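Local coordinates for flagellar protein (Xanthomonas campestris pv. campestris, PDB 3C12) that probably serves in flagellar hook formation, perhaps as a scaffolding protein, and is represented here by its C-terminal part, which combines Ig-like and tudor-like folds, at residues A[31-36]-A[101-106]; A[38-43]-A[90-95]; A[52-57]-A[71-76]. All blocks are in the same frame, centred on the assembly; numbering follows the deposited sequence.

Contact 1 of 3, residues A[31-36]-A[101-106]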
loop_
_atom_site.group_PDB
_atom_site.type_symbol
_atom_site.label_atom_id
_atom_site.label_comp_id
_atom_site.label_asym_id
_atom_site.label_seq_id
_atom_site.Cartn_x
_atom_site.Cartn_y
_atom_site.Cartn_z
ATOM N N GLY A 31 -12.792 0.563 -1.310
ATOM C CA GLY A 31 -11.514 1.057 -1.774
ATOM C C GLY A 31 -11.276 0.606 -3.198
ATOM O O GLY A 31 -12.191 0.114 -3.862
ATOM N N VAL A 32 -10.045 0.769 -3.668
ATOM C CA VAL A 32 -9.701 0.388 -5.026
ATOM C C VAL A 32 -8.273 -0.092 -5.150
ATOM O O VAL A 32 -7.440 0.145 -4.285
ATOM C CB VAL A 32 -9.874 1.561 -6.000
ATOM C CG1 VAL A 32 -11.325 1.976 -6.059
ATOM C CG2 VAL A 32 -9.017 2.716 -5.559
ATOM N N VAL A 33 -8.006 -0.763 -6.260
ATOM C CA VAL A 33 -6.691 -1.297 -6.562
ATOM C C VAL A 33 -6.464 -1.162 -8.060
ATOM O O VAL A 33 -7.412 -1.197 -8.844
ATOM C CB VAL A 33 -6.593 -2.776 -6.172
ATOM C CG1 VAL A 33 -5.331 -3.368 -6.727
ATOM C CG2 VAL A 33 -6.606 -2.915 -4.664
ATOM N N ALA A 34 -5.210 -1.009 -8.463
ATOM C CA ALA A 34 -4.908 -0.864 -9.874
ATOM C C ALA A 34 -4.452 -2.173 -10.500
ATOM O O ALA A 34 -3.309 -2.586 -10.324
ATOM C CB ALA A 34 -3.855 0.205 -10.060
ATOM N N ALA A 35 -5.363 -2.814 -11.230
ATOM C CA ALA A 35 -5.093 -4.075 -11.924
ATOM C C ALA A 35 -4.200 -3.816 -13.126
ATOM O O ALA A 35 -4.439 -2.894 -13.899
ATOM C CB ALA A 35 -6.391 -4.715 -12.381
ATOM N N THR A 36 -3.179 -4.646 -13.282
ATOM C CA THR A 36 -2.233 -4.490 -14.371
ATOM C C THR A 36 -2.543 -5.378 -15.569
ATOM O O THR A 36 -1.832 -5.356 -16.574
ATOM C CB THR A 36 -0.818 -4.804 -13.888
ATOM O OG1 THR A 36 -0.795 -6.118 -13.319
ATOM C CG2 THR A 36 -0.383 -3.800 -12.839
ATOM N N LEU A 101 -1.206 -6.595 -5.391
ATOM C CA LEU A 101 -1.449 -5.218 -5.801
ATOM C C LEU A 101 -1.608 -4.322 -4.579
ATOM O O LEU A 101 -2.077 -4.774 -3.537
ATOM C CB LEU A 101 -2.716 -5.135 -6.648
ATOM C CG LEU A 101 -2.877 -6.061 -7.856
ATOM C CD1 LEU A 101 -4.294 -5.928 -8.362
ATOM C CD2 LEU A 101 -1.869 -5.728 -8.952
ATOM N N ALA A 102 -1.218 -3.055 -4.716
ATOM C CA ALA A 102 -1.321 -2.083 -3.628
ATOM C C ALA A 102 -2.769 -1.699 -3.406
ATOM O O ALA A 102 -3.496 -1.431 -4.352
ATOM C CB ALA A 102 -0.513 -0.849 -3.953
ATOM N N THR A 103 -3.186 -1.665 -2.150
ATOM C CA THR A 103 -4.560 -1.314 -1.824
ATOM C C THR A 103 -4.710 0.141 -1.400
ATOM O O THR A 103 -3.898 0.663 -0.639
ATOM C CB THR A 103 -5.100 -2.211 -0.695
ATOM O OG1 THR A 103 -4.056 -2.468 0.251
ATOM C CG2 THR A 103 -5.600 -3.524 -1.247
ATOM N N TYR A 104 -5.751 0.792 -1.914
ATOM C CA TYR A 104 -6.045 2.180 -1.575
ATOM C C TYR A 104 -7.418 2.192 -0.961
ATOM O O TYR A 104 -8.397 1.790 -1.584
ATOM C CB TYR A 104 -6.015 3.090 -2.811
ATOM C CG TYR A 104 -4.684 3.067 -3.529
ATOM C CD1 TYR A 104 -4.345 1.995 -4.362
ATOM C CD2 TYR A 104 -3.734 4.064 -3.317
ATOM C CE1 TYR A 104 -3.086 1.911 -4.961
ATOM C CE2 TYR A 104 -2.467 3.991 -3.912
ATOM C CZ TYR A 104 -2.147 2.909 -4.730
ATOM O OH TYR A 104 -0.887 2.791 -5.295
ATOM N N VAL A 105 -7.487 2.652 0.277
ATOM C CA VAL A 105 -8.746 2.678 0.991
ATOM C C VAL A 105 -9.436 4.017 0.955
ATOM O O VAL A 105 -8.790 5.067 1.043
ATOM C CB VAL A 105 -8.537 2.295 2.455
ATOM C CG1 VAL A 105 -9.851 2.322 3.191
ATOM C CG2 VAL A 105 -7.900 0.936 2.530
ATOM N N ASP A 106 -10.757 3.969 0.826
ATOM C CA ASP A 106 -11.544 5.186 0.823
ATOM C C ASP A 106 -12.021 5.461 2.247
ATOM O O ASP A 106 -12.553 4.567 2.915
ATOM C CB ASP A 106 -12.743 5.066 -0.106
ATOM C CG ASP A 106 -13.614 6.316 -0.080
ATOM O OD1 ASP A 106 -14.357 6.505 0.917
ATOM O OD2 ASP A 106 -13.537 7.118 -1.038
#
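Val32 and Tyr104 face each other as an antiparallel hydrogen-bonded pair where strand 29-35 of the Ig-like fold runs beside the long, interrupted strand 98-115. The two short strand axes come within 4.7 Å, and their chain directions differ by 157°.

Two backbone bonds close this pair: Val32 N gives its hydrogen to Tyr104 O at 2.8 Å, and Tyr104 N returns one to Val32 O at 3.0 Å. Both are fairly straight. One residue along, Gly31 and Val105 form a non-hydrogen-bonded pair; Gly31 turns its own polar groups to the other neighbour, bonding to Phe68 of strand 64-70, while Val105 bonds to Val16.

The apolar contacts fall on both sides of the sheet. On the side of Val32 and Tyr104, the two side chains cross at about a right angle, with Val32 CG2 4.1 Å from Tyr104 CB; Pro17 and Leu135 also touch the tyrosine. On the side of Val33, that residue and Thr103 lie next to each other pointing the same way, methyl against methyl, with Val33 CG2 3.6 Å from Thr103 CG2. The hydroxyl of Thr103 is turned instead to Ser18 O. Leu101 reaches toward the end of strand 29-35, bringing CD2 to 3.7 Å from Ala34 O and CD1 up to Ala35 CA.

Tyr104 CG stands anti to its carbonyl carbon (chi1 -58°), beside the backbone N that bonds to Val32 O; the ring therefore turns an edge to that oxygen, which lies in its plane, 3.6 Å from Tyr104 CD1.

Contact 2 of 3, residues A[38-43]-A[90-95]; sequences AGFVNF and TQTDTA
Phe40 lies flat against Thr92 on one face of an antiparallel pair in the Ig-like fold, strand 39-46 against strand 83-93. Thr92 CB sits over the ring as a CH-pi contact, 3.7 Å from the centroid of the Phe40 ring and displaced toward its rim. Both side chains leave the sheet in the same direction. The phenylalanine gets there because CG is placed between its backbone N and carbonyl carbon (chi1 66°), folding the ring back toward the neighbouring strand. Asn42 CG meets the same ring at its edge.

Beneath these side chains, backbone bonds fix the register. Phe40 and Thr92 exchange two: Phe40 N to Thr92 O at 3.0 Å, and Thr92 N to Phe40 O at 2.9 Å. Asn42 and Thr90 do the same, with Asn42 N to Thr90 O at 2.8 Å and Thr90 N to Asn42 O at 2.9 Å. Val41 and Gln91 make the non-hydrogen-bonded pair between them, their side chains on the face away from Phe40. Toward the end of strand 83-93 the pairing becomes less regular, and Thr94 N reaches Ala38 O by a more bent bond of 137°.

Further out, strand 52-60 flanks strand 39-46 on its other side, through backbone bonds of Val41 to Val58 and Gly39 to Ala60. Strand 98-115 borders strand 83-93, and Asp93 OD2 accepts from Ala97 N in the turn that joins them. At the far end a water links the strands once more: it donates to Asn42 O, the acceptor of Thr90 N, and lies 3.0 Å from Thr90 OG1.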
loop_
_atom_site.group_PDB
_atom_site.type_symbol
_atom_site.label_atom_id
_atom_site.label_comp_id
_atom_site.label_asym_id
_atom_site.label_seq_id
_atom_site.Cartn_x
_atom_site.Cartn_y
_atom_site.Cartn_z
ATOM N N ALA A 38 -6.002 -8.073 -17.416
ATOM C CA ALA A 38 -7.390 -8.501 -17.359
ATOM C C ALA A 38 -7.390 -9.794 -16.541
ATOM O O ALA A 38 -6.395 -10.523 -16.516
ATOM C CB ALA A 38 -7.920 -8.751 -18.762
ATOM N N GLY A 39 -8.495 -10.069 -15.862
ATOM C CA GLY A 39 -8.578 -11.268 -15.045
ATOM C C GLY A 39 -9.433 -10.997 -13.828
ATOM O O GLY A 39 -10.512 -10.428 -13.947
ATOM N N PHE A 40 -8.971 -11.413 -12.656
ATOM C CA PHE A 40 -9.718 -11.157 -11.432
ATOM C C PHE A 40 -8.779 -10.839 -10.279
ATOM O O PHE A 40 -7.603 -11.189 -10.297
ATOM C CB PHE A 40 -10.629 -12.342 -11.062
ATOM C CG PHE A 40 -9.894 -13.605 -10.686
ATOM C CD1 PHE A 40 -9.358 -14.435 -11.662
ATOM C CD2 PHE A 40 -9.753 -13.970 -9.353
ATOM C CE1 PHE A 40 -8.698 -15.605 -11.315
ATOM C CE2 PHE A 40 -9.092 -15.138 -9.000
ATOM C CZ PHE A 40 -8.566 -15.955 -9.982
ATOM N N VAL A 41 -9.297 -10.146 -9.279
ATOM C CA VAL A 41 -8.496 -9.811 -8.126
ATOM C C VAL A 41 -9.220 -10.299 -6.887
ATOM O O VAL A 41 -10.424 -10.105 -6.742
ATOM C CB VAL A 41 -8.251 -8.296 -8.045
ATOM C CG1 VAL A 41 -9.542 -7.560 -8.265
ATOM C CG2 VAL A 41 -7.661 -7.935 -6.702
ATOM N N ASN A 42 -8.482 -10.966 -6.010
ATOM C CA ASN A 42 -9.054 -11.481 -4.775
ATOM C C ASN A 42 -8.573 -10.681 -3.576
ATOM O O ASN A 42 -7.375 -10.587 -3.311
ATOM C CB ASN A 42 -8.701 -12.961 -4.588
ATOM C CG ASN A 42 -9.518 -13.871 -5.477
ATOM O OD1 ASN A 42 -9.328 -15.081 -5.479
ATOM N ND2 ASN A 42 -10.434 -13.292 -6.238
ATOM N N PHE A 43 -9.532 -10.094 -2.869
ATOM C CA PHE A 43 -9.254 -9.298 -1.687
ATOM C C PHE A 43 -9.531 -10.151 -0.465
ATOM O O PHE A 43 -10.640 -10.624 -0.269
ATOM C CB PHE A 43 -10.134 -8.046 -1.670
ATOM C CG PHE A 43 -10.012 -7.208 -2.909
ATOM C CD1 PHE A 43 -10.666 -7.573 -4.078
ATOM C CD2 PHE A 43 -9.223 -6.067 -2.916
ATOM C CE1 PHE A 43 -10.535 -6.815 -5.233
ATOM C CE2 PHE A 43 -9.086 -5.304 -4.068
ATOM C CZ PHE A 43 -9.743 -5.680 -5.227
ATOM N N THR A 90 -4.734 -9.753 -4.301
ATOM C CA THR A 90 -3.940 -10.548 -5.216
ATOM C C THR A 90 -4.625 -10.654 -6.553
ATOM O O THR A 90 -5.793 -11.032 -6.653
ATOM C CB THR A 90 -3.721 -11.949 -4.695
ATOM O OG1 THR A 90 -3.262 -11.881 -3.341
ATOM C CG2 THR A 90 -2.682 -12.666 -5.566
ATOM N N GLN A 91 -3.867 -10.320 -7.582
ATOM C CA GLN A 91 -4.361 -10.358 -8.939
ATOM C C GLN A 91 -3.974 -11.677 -9.578
ATOM O O GLN A 91 -2.935 -12.261 -9.274
ATOM C CB GLN A 91 -3.751 -9.209 -9.743
ATOM C CG GLN A 91 -4.332 -9.018 -11.124
ATOM C CD GLN A 91 -3.385 -8.283 -12.047
ATOM O OE1 GLN A 91 -2.410 -8.859 -12.522
ATOM N NE2 GLN A 91 -3.661 -7.003 -12.299
ATOM N N THR A 92 -4.846 -12.138 -10.460
ATOM C CA THR A 92 -4.651 -13.366 -11.213
ATOM C C THR A 92 -5.099 -12.986 -12.616
ATOM O O THR A 92 -6.260 -12.644 -12.824
ATOM C CB THR A 92 -5.549 -14.500 -10.697
ATOM O OG1 THR A 92 -5.215 -14.807 -9.336
ATOM C CG2 THR A 92 -5.373 -15.733 -11.559
ATOM N N ASP A 93 -4.185 -13.010 -13.574
ATOM C CA ASP A 93 -4.551 -12.651 -14.941
ATOM C C ASP A 93 -5.068 -13.861 -15.710
ATOM O O ASP A 93 -5.085 -14.982 -15.191
ATOM C CB ASP A 93 -3.342 -12.054 -15.678
ATOM C CG ASP A 93 -2.170 -13.031 -15.784
ATOM O OD1 ASP A 93 -1.050 -12.562 -16.081
ATOM O OD2 ASP A 93 -2.358 -14.257 -15.578
ATOM N N THR A 94 -5.520 -13.621 -16.937
ATOM C CA THR A 94 -5.990 -14.706 -17.796
ATOM C C THR A 94 -4.670 -15.382 -18.211
ATOM O O THR A 94 -3.918 -14.856 -19.050
ATOM C CB THR A 94 -6.760 -14.161 -19.044
ATOM O OG1 THR A 94 -5.962 -13.175 -19.724
ATOM C CG2 THR A 94 -8.093 -13.532 -18.617
ATOM N N ALA A 95 -4.386 -16.518 -17.577
ATOM C CA ALA A 95 -3.151 -17.265 -17.791
ATOM C C ALA A 95 -2.840 -17.922 -16.453
ATOM O O ALA A 95 -2.214 -18.987 -16.391
ATOM C CB ALA A 95 -1.999 -16.327 -18.181
HETATM O O HOH W 1 -5.345 -11.351 -1.193
#

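Contact 3 of 3, residues A[52-57]-A[71-76]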
loop_
_atom_site.group_PDB
_atom_site.type_symbol
_atom_site.label_atom_id
_atom_site.label_comp_id
_atom_site.label_asym_id
_atom_site.label_seq_id
_atom_site.Cartn_x
_atom_site.Cartn_y
_atom_site.Cartn_z
ATOM N N PHE A 52 -8.234 -15.666 9.055
ATOM C CA PHE A 52 -9.063 -15.424 7.894
ATOM C C PHE A 52 -10.415 -14.899 8.359
ATOM O O PHE A 52 -10.972 -15.378 9.346
ATOM C CB PHE A 52 -9.279 -16.719 7.109
ATOM C CG PHE A 52 -10.162 -16.543 5.900
ATOM C CD1 PHE A 52 -9.625 -16.120 4.682
ATOM C CD2 PHE A 52 -11.541 -16.734 5.997
ATOM C CE1 PHE A 52 -10.445 -15.886 3.590
ATOM C CE2 PHE A 52 -12.366 -16.498 4.904
ATOM C CZ PHE A 52 -11.816 -16.073 3.699
ATOM N N VAL A 53 -10.934 -13.907 7.649
ATOM C CA VAL A 53 -12.235 -13.338 7.971
ATOM C C VAL A 53 -13.171 -13.539 6.780
ATOM O O VAL A 53 -14.186 -14.230 6.885
ATOM C CB VAL A 53 -12.135 -11.840 8.299
ATOM C CG1 VAL A 53 -13.530 -11.231 8.408
ATOM C CG2 VAL A 53 -11.371 -11.657 9.589
ATOM N N LYS A 54 -12.832 -12.929 5.648
ATOM C CA LYS A 54 -13.634 -13.076 4.445
ATOM C C LYS A 54 -12.765 -12.853 3.225
ATOM O O LYS A 54 -11.654 -12.336 3.325
ATOM C CB LYS A 54 -14.805 -12.090 4.428
ATOM C CG LYS A 54 -15.877 -12.503 3.429
ATOM C CD LYS A 54 -17.141 -11.665 3.547
ATOM C CE LYS A 54 -18.335 -12.351 2.877
ATOM N NZ LYS A 54 -19.560 -11.497 2.822
ATOM N N GLN A 55 -13.284 -13.244 2.068
ATOM C CA GLN A 55 -12.556 -13.091 0.820
ATOM C C GLN A 55 -13.494 -12.624 -0.291
ATOM O O GLN A 55 -14.597 -13.140 -0.454
ATOM C CB GLN A 55 -11.911 -14.422 0.444
ATOM C CG GLN A 55 -10.577 -14.296 -0.264
ATOM C CD GLN A 55 -10.588 -14.986 -1.606
ATOM O OE1 GLN A 55 -9.567 -15.487 -2.067
ATOM N NE2 GLN A 55 -11.750 -15.007 -2.248
ATOM N N LEU A 56 -13.048 -11.632 -1.045
ATOM C CA LEU A 56 -13.840 -11.083 -2.132
ATOM C C LEU A 56 -13.095 -11.310 -3.433
ATOM O O LEU A 56 -11.868 -11.401 -3.446
ATOM C CB LEU A 56 -14.052 -9.582 -1.923
ATOM C CG LEU A 56 -14.666 -9.127 -0.597
ATOM C CD1 LEU A 56 -14.409 -7.644 -0.375
ATOM C CD2 LEU A 56 -16.156 -9.428 -0.596
ATOM N N SER A 57 -13.839 -11.409 -4.525
ATOM C CA SER A 57 -13.231 -11.611 -5.831
ATOM C C SER A 57 -13.915 -10.677 -6.793
ATOM O O SER A 57 -15.128 -10.533 -6.748
ATOM C CB SER A 57 -13.413 -13.058 -6.283
ATOM O OG SER A 57 -12.869 -13.953 -5.329
ATOM N N ASP A 71 -18.737 -5.886 3.195
ATOM C CA ASP A 71 -19.945 -5.595 3.955
ATOM C C ASP A 71 -19.745 -5.712 5.463
ATOM O O ASP A 71 -20.676 -5.506 6.235
ATOM C CB ASP A 71 -21.077 -6.523 3.515
ATOM C CG ASP A 71 -20.637 -7.957 3.410
ATOM O OD1 ASP A 71 -19.798 -8.372 4.230
ATOM O OD2 ASP A 71 -21.130 -8.669 2.513
ATOM N N GLY A 72 -18.536 -6.051 5.888
ATOM C CA GLY A 72 -18.271 -6.154 7.310
ATOM C C GLY A 72 -18.671 -7.466 7.950
ATOM O O GLY A 72 -18.819 -7.559 9.172
ATOM N N THR A 73 -18.854 -8.489 7.126
ATOM C CA THR A 73 -19.222 -9.807 7.630
ATOM C C THR A 73 -18.168 -10.832 7.227
ATOM O O THR A 73 -17.442 -10.626 6.251
ATOM C CB THR A 73 -20.591 -10.248 7.083
ATOM O OG1 THR A 73 -20.621 -10.058 5.664
ATOM C CG2 THR A 73 -21.701 -9.437 7.721
ATOM N N ASP A 74 -18.070 -11.922 7.985
ATOM C CA ASP A 74 -17.097 -12.960 7.654
ATOM C C ASP A 74 -17.697 -13.901 6.607
ATOM O O ASP A 74 -18.877 -13.777 6.271
ATOM C CB ASP A 74 -16.654 -13.721 8.921
ATOM C CG ASP A 74 -17.774 -14.541 9.562
ATOM O OD1 ASP A 74 -17.498 -15.175 10.615
ATOM O OD2 ASP A 74 -18.907 -14.562 9.027
ATOM N N ALA A 75 -16.885 -14.815 6.076
ATOM C CA ALA A 75 -17.340 -15.767 5.055
ATOM C C ALA A 75 -18.556 -16.556 5.526
ATOM O O ALA A 75 -19.327 -17.070 4.716
ATOM C CB ALA A 75 -16.209 -16.721 4.680
ATOM N N ASN A 76 -18.726 -16.639 6.841
ATOM C CA ASN A 76 -19.855 -17.348 7.424
ATOM C C ASN A 76 -21.063 -16.450 7.683
ATOM O O ASN A 76 -21.951 -16.816 8.447
ATOM C CB ASN A 76 -19.428 -18.047 8.715
ATOM C CG ASN A 76 -18.774 -19.397 8.450
ATOM O OD1 ASN A 76 -19.359 -20.263 7.795
ATOM N ND2 ASN A 76 -17.560 -19.586 8.959
#
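A classic beta bulge in strand 52-60, where Val53 and Lys54 both face Ile45, meets an Asx turn in the loop that follows strand 64-70. Val53 O accepts from Ala75 N at 2.9 Å, with the donor in the carbonyl plane; this is the one backbone bond between the segments. From the bulge Lys54 stretches alongside Thr73, with CG anti to its backbone N (chi1 -162°) and the rest of the chain extended. Its aliphatic part passes the Thr73 carbonyl, and its ammonium reaches Asp71, crossing that side chain at about a right angle. The salt bridge is weak, with Lys54 NZ 3.2 Å from Asp71 OD2, and a weak bond runs from Lys54 NZ to Thr73 OG1. Asp71 OD1 also accepts from Thr73 N at 3.0 Å, the bond that makes the Asx turn, and this limits the rotation of the carboxylate that Lys54 meets. Next to Ala75, the Phe52 ring offers an edge: Phe52 CE2 is 3.9 Å from Ala75 CB.

Behind the contact, strand 39-46 pairs with strand 52-60, while Trp70 of strand 64-70 packs against Val53 and Lys54 and donates through NE1 to Thr73 O.

Contact 1 is buried near the middle of the chain, contact 2 is partly buried, and contact 3 lies at the surface. Contacts 1 and 2 are both antiparallel strand pairs and meet directly: Leu101 packs against Gln91 across the neighbouring strands 98-115 and 83-93, and Val33 meets Phe43 from strands that are not paired with each other. Contact 3 joins the same sheet to a loop, and reaches contact 2 through the pairing of strands 39-46 and 52-60, where Leu56 meets Phe43. Chemistry follows place: aliphatic packing dominates the side chains of contact 1, a ring, threonines and a water mark contact 2, and only contact 3 has a salt bridge between its segments. Along the chain they are nested, contact 3 within contact 2 within contact 1.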